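Local coordinates for protein 3-oxo-tetronate kinase (Cupriavidus necator, PDB 5DMH) that catalyses the ATP-dependent phosphorylation of 3-oxo-tetronate to 3-oxo-tetronate 4-phosphate, a step in carbohydrate metabolism, at residues Asp40-Thr45 against Glu394-Val399. Numbering follows the deposited sequence.
Sequences DFTGAT and ETSGAV. With ADP (adenosine-5'-diphosphate), chain C.
A chi1 of -77° sets CG of Phe41 anti to its carbonyl carbon and beside its backbone N, which turns one ring face over Gly397. The CA of Gly397 stands 3.6 Å from the centroid of the Phe41 ring and 13° off its normal, as expected of a CH-pi contact. Next to it, the methyl CG2 of Thr42, placed anti to the carbonyl carbon, packs against Ser396 OG at 3.2 Å in van der Waals contact; that hydroxyl is hydrogen-bonded to Gly392 O, one turn back. The axes of segments 41-45 and 394-399 approach to 8.7 Å, their directions 97° apart, and Phe41 CA comes within 5.3 Å of Gly397 CA. Asp40 is the N-cap of its helix: OD1 accepts from Gly43 N at 2.7 Å, met from above the carboxylate plane. A water lies within hydrogen-bonding distance of Asp40 OD2 and Glu394 OE2, though it need not serve both at once, and salt bridges from Arg86 to Asp40 and from Lys84 to Glu394 probably offset the like charges. Glu394 N donates nearly straight to ADP O2A at 2.8 Å, while N and OG1 of Thr395 hold ADP O1A. Helix 393-403 thus grips the alpha-phosphate, and its crossing with helix 41-53 joins the sugar-binding and nucleotide-binding domains of this four-carbon acid sugar kinase.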
ATOM      1  N   ASP A  40      -1.471   4.279   1.348  1.00 13.00           N
ATOM      2  CA  ASP A  40      -2.639   3.661   0.738  1.00 14.64           C
ATOM      3  C   ASP A  40      -3.047   2.412   1.491  1.00 15.81           C
ATOM      4  O   ASP A  40      -2.277   1.870   2.302  1.00 17.66           O
ATOM      5  CB  ASP A  40      -2.517   3.474  -0.797  1.00 16.24           C
ATOM      6  CG  ASP A  40      -1.677   2.287  -1.247  1.00 28.29           C
ATOM      7  OD1 ASP A  40      -0.996   1.570  -0.473  1.00 21.77           O
ATOM      8  OD2 ASP A  40      -1.662   2.128  -2.492  1.00 35.44           O
ATOM      9  N   PHE A  41      -4.284   1.976   1.265  1.00 12.81           N
ATOM     10  CA  PHE A  41      -4.842   0.920   2.092  1.00 15.36           C
ATOM     11  C   PHE A  41      -4.274  -0.459   1.707  1.00 13.18           C
ATOM     12  O   PHE A  41      -4.110  -1.337   2.575  1.00 15.46           O
ATOM     13  CB  PHE A  41      -6.370   0.886   1.980  1.00 14.50           C
ATOM     14  CG  PHE A  41      -7.088   1.957   2.746  1.00 14.76           C
ATOM     15  CD1 PHE A  41      -6.521   3.209   2.991  1.00 18.23           C
ATOM     16  CD2 PHE A  41      -8.361   1.710   3.212  1.00 15.12           C
ATOM     17  CE1 PHE A  41      -7.194   4.162   3.665  1.00 17.37           C
ATOM     18  CE2 PHE A  41      -9.050   2.665   3.897  1.00 14.68           C
ATOM     19  CZ  PHE A  41      -8.480   3.893   4.130  1.00 17.28           C
ATOM     20  N   THR A  42      -3.976  -0.681   0.423  1.00 13.55           N
ATOM     21  CA  THR A  42      -3.385  -1.964   0.047  1.00 13.88           C
ATOM     22  C   THR A  42      -1.949  -2.061   0.618  1.00 15.11           C
ATOM     23  O   THR A  42      -1.552  -3.099   1.137  1.00 15.88           O
ATOM     24  CB  THR A  42      -3.308  -2.149  -1.457  1.00 14.40           C
ATOM     25  OG1 THR A  42      -2.508  -1.117  -2.015  1.00 19.12           O
ATOM     26  CG2 THR A  42      -4.694  -2.142  -2.114  1.00 13.50           C
ATOM     27  N   GLY A  43      -1.222  -0.948   0.552  1.00 16.99           N
ATOM     28  CA  GLY A  43       0.121  -0.858   1.114  1.00 16.79           C
ATOM     29  C   GLY A  43       0.188  -1.096   2.617  1.00 15.94           C
ATOM     30  O   GLY A  43       1.113  -1.743   3.114  1.00 15.04           O
ATOM     31  N   ALA A  44      -0.798  -0.592   3.353  1.00 15.66           N
ATOM     32  CA  ALA A  44      -0.926  -0.921   4.757  1.00 15.77           C
ATOM     33  C   ALA A  44      -0.999  -2.451   4.977  1.00 17.96           C
ATOM     34  O   ALA A  44      -0.324  -2.991   5.871  1.00 16.44           O
ATOM     35  CB  ALA A  44      -2.160  -0.237   5.337  1.00 18.36           C
ATOM     36  N   THR A  45      -1.831  -3.163   4.196  1.00 17.28           N
ATOM     37  CA  THR A  45      -1.943  -4.612   4.383  1.00 14.84           C
ATOM     38  C   THR A  45      -0.646  -5.340   3.994  1.00 15.10           C
ATOM     39  O   THR A  45      -0.279  -6.326   4.634  1.00 17.85           O
ATOM     40  CB  THR A  45      -3.165  -5.268   3.640  1.00 15.48           C
ATOM     41  OG1 THR A  45      -2.885  -5.422   2.247  1.00 16.66           O
ATOM     42  CG2 THR A  45      -4.470  -4.500   3.858  1.00 18.55           C
ATOM     43  N   GLU A 394      -5.870   3.254  -4.342  1.00 16.17           N
ATOM     44  CA  GLU A 394      -6.879   4.286  -4.149  1.00 16.50           C
ATOM     45  C   GLU A 394      -8.255   3.655  -4.140  1.00 15.03           C
ATOM     46  O   GLU A 394      -9.142   4.075  -3.398  1.00 15.93           O
ATOM     47  CB  GLU A 394      -6.824   5.325  -5.267  1.00 14.57           C
ATOM     48  CG  GLU A 394      -5.499   6.037  -5.377  1.00 16.52           C
ATOM     49  CD  GLU A 394      -5.141   6.836  -4.142  1.00 21.86           C
ATOM     50  OE1 GLU A 394      -6.040   7.447  -3.537  1.00 22.14           O
ATOM     51  OE2 GLU A 394      -3.959   6.835  -3.784  1.00 30.79           O
ATOM     52  N   THR A 395      -8.440   2.662  -4.997  1.00 13.27           N
ATOM     53  CA  THR A 395      -9.723   2.016  -5.085  1.00 13.64           C
ATOM     54  C   THR A 395     -10.059   1.415  -3.707  1.00 16.30           C
ATOM     55  O   THR A 395     -11.183   1.540  -3.209  1.00 15.67           O
ATOM     56  CB  THR A 395      -9.770   0.929  -6.204  1.00 14.05           C
ATOM     57  OG1 THR A 395      -9.504   1.530  -7.477  1.00 16.44           O
ATOM     58  CG2 THR A 395     -11.155   0.248  -6.250  1.00 13.56           C
ATOM     59  N   SER A 396      -9.088   0.750  -3.104  1.00 15.74           N
ATOM     60  CA  SER A 396      -9.295   0.124  -1.788  1.00 16.94           C
ATOM     61  C   SER A 396      -9.583   1.152  -0.704  1.00 14.31           C
ATOM     62  O   SER A 396     -10.413   0.914   0.192  1.00 15.36           O
ATOM     63  CB  SER A 396      -8.080  -0.701  -1.396  1.00 13.54           C
ATOM     64  OG  SER A 396      -7.916  -1.806  -2.244  1.00 17.11           O
ATOM     65  N   GLY A 397      -8.903   2.296  -0.776  1.00 13.58           N
ATOM     66  CA  GLY A 397      -9.158   3.389   0.153  1.00 15.50           C
ATOM     67  C   GLY A 397     -10.610   3.825   0.084  1.00 20.02           C
ATOM     68  O   GLY A 397     -11.285   3.962   1.132  1.00 16.58           O
ATOM     69  N   ALA A 398     -11.108   4.041  -1.140  1.00 17.28           N
ATOM     70  CA  ALA A 398     -12.500   4.457  -1.331  1.00 15.35           C
ATOM     71  C   ALA A 398     -13.474   3.401  -0.825  1.00 20.40           C
ATOM     72  O   ALA A 398     -14.392   3.698  -0.051  1.00 17.86           O
ATOM     73  CB  ALA A 398     -12.784   4.789  -2.776  1.00 17.84           C
ATOM     74  N   VAL A 399     -13.264   2.161  -1.245  1.00 18.65           N
ATOM     75  CA  VAL A 399     -14.155   1.093  -0.880  1.00 16.72           C
ATOM     76  C   VAL A 399     -14.212   0.838   0.626  1.00 18.90           C
ATOM     77  O   VAL A 399     -15.286   0.736   1.198  1.00 18.45           O
ATOM     78  CB  VAL A 399     -13.774  -0.198  -1.600  1.00 16.96           C
ATOM     79  CG1 VAL A 399     -14.442  -1.391  -0.939  1.00 18.02           C
ATOM     80  CG2 VAL A 399     -14.108  -0.066  -3.051  1.00 17.64           C
TER
HETATM   81  PB  ADP C 501      -3.143   1.019  -8.552  1.00 15.16           P
HETATM   82  O1B ADP C 501      -3.079   0.153  -7.299  1.00 14.52           O
HETATM   83  O2B ADP C 501      -3.015   0.180  -9.812  1.00 15.66           O
HETATM   84  O3B ADP C 501      -2.213   2.223  -8.508  1.00 16.15           O
HETATM   85  PA  ADP C 501      -5.445   2.703  -7.891  1.00 15.91           P
HETATM   86  O1A ADP C 501      -6.820   2.244  -7.605  1.00 17.02           O
HETATM   87  O2A ADP C 501      -4.554   3.238  -6.821  1.00 14.95           O
HETATM   88  O3A ADP C 501      -4.693   1.501  -8.692  1.00 12.58           O
HETATM   89  O5' ADP C 501      -5.450   3.882  -8.978  1.00 16.92           O
HETATM   90  C5' ADP C 501      -6.099   3.744 -10.234  1.00 15.23           C
HETATM   91  C4' ADP C 501      -6.794   5.059 -10.574  1.00 16.66           C
HETATM   92  O4' ADP C 501      -7.142   5.068 -11.949  1.00 17.38           O
HETATM   93  C3' ADP C 501      -8.088   5.234  -9.789  1.00 18.61           C
HETATM   94  O3' ADP C 501      -8.304   6.617  -9.446  1.00 16.92           O
HETATM   95  C2' ADP C 501      -9.115   4.761 -10.769  1.00 17.46           C
HETATM   96  O2' ADP C 501     -10.420   5.194 -10.447  1.00 18.03           O
HETATM   97  C1' ADP C 501      -8.540   5.306 -12.054  1.00 14.30           C
HETATM   98  N9  ADP C 501      -9.113   4.603 -13.197  1.00 19.02           N
HETATM   99  C8  ADP C 501      -9.354   3.274 -13.304  1.00 21.63           C
HETATM  100  N7  ADP C 501      -9.920   2.984 -14.485  1.00 19.87           N
HETATM  101  C5  ADP C 501     -10.045   4.161 -15.144  1.00 16.97           C
HETATM  102  C6  ADP C 501     -10.591   4.565 -16.439  1.00 19.38           C
HETATM  103  N6  ADP C 501     -11.074   3.599 -17.247  1.00 16.08           N
HETATM  104  N1  ADP C 501     -10.532   5.869 -16.773  1.00 18.33           N
HETATM  105  C2  ADP C 501     -10.016   6.804 -15.948  1.00 20.13           C
HETATM  106  N3  ADP C 501      -9.510   6.524 -14.725  1.00 18.13           N
HETATM  107  C4  ADP C 501      -9.520   5.228 -14.289  1.00 18.79           C
HETATM  108  O   HOH W   1      -2.584   4.169  -4.453  1.00 44.33           O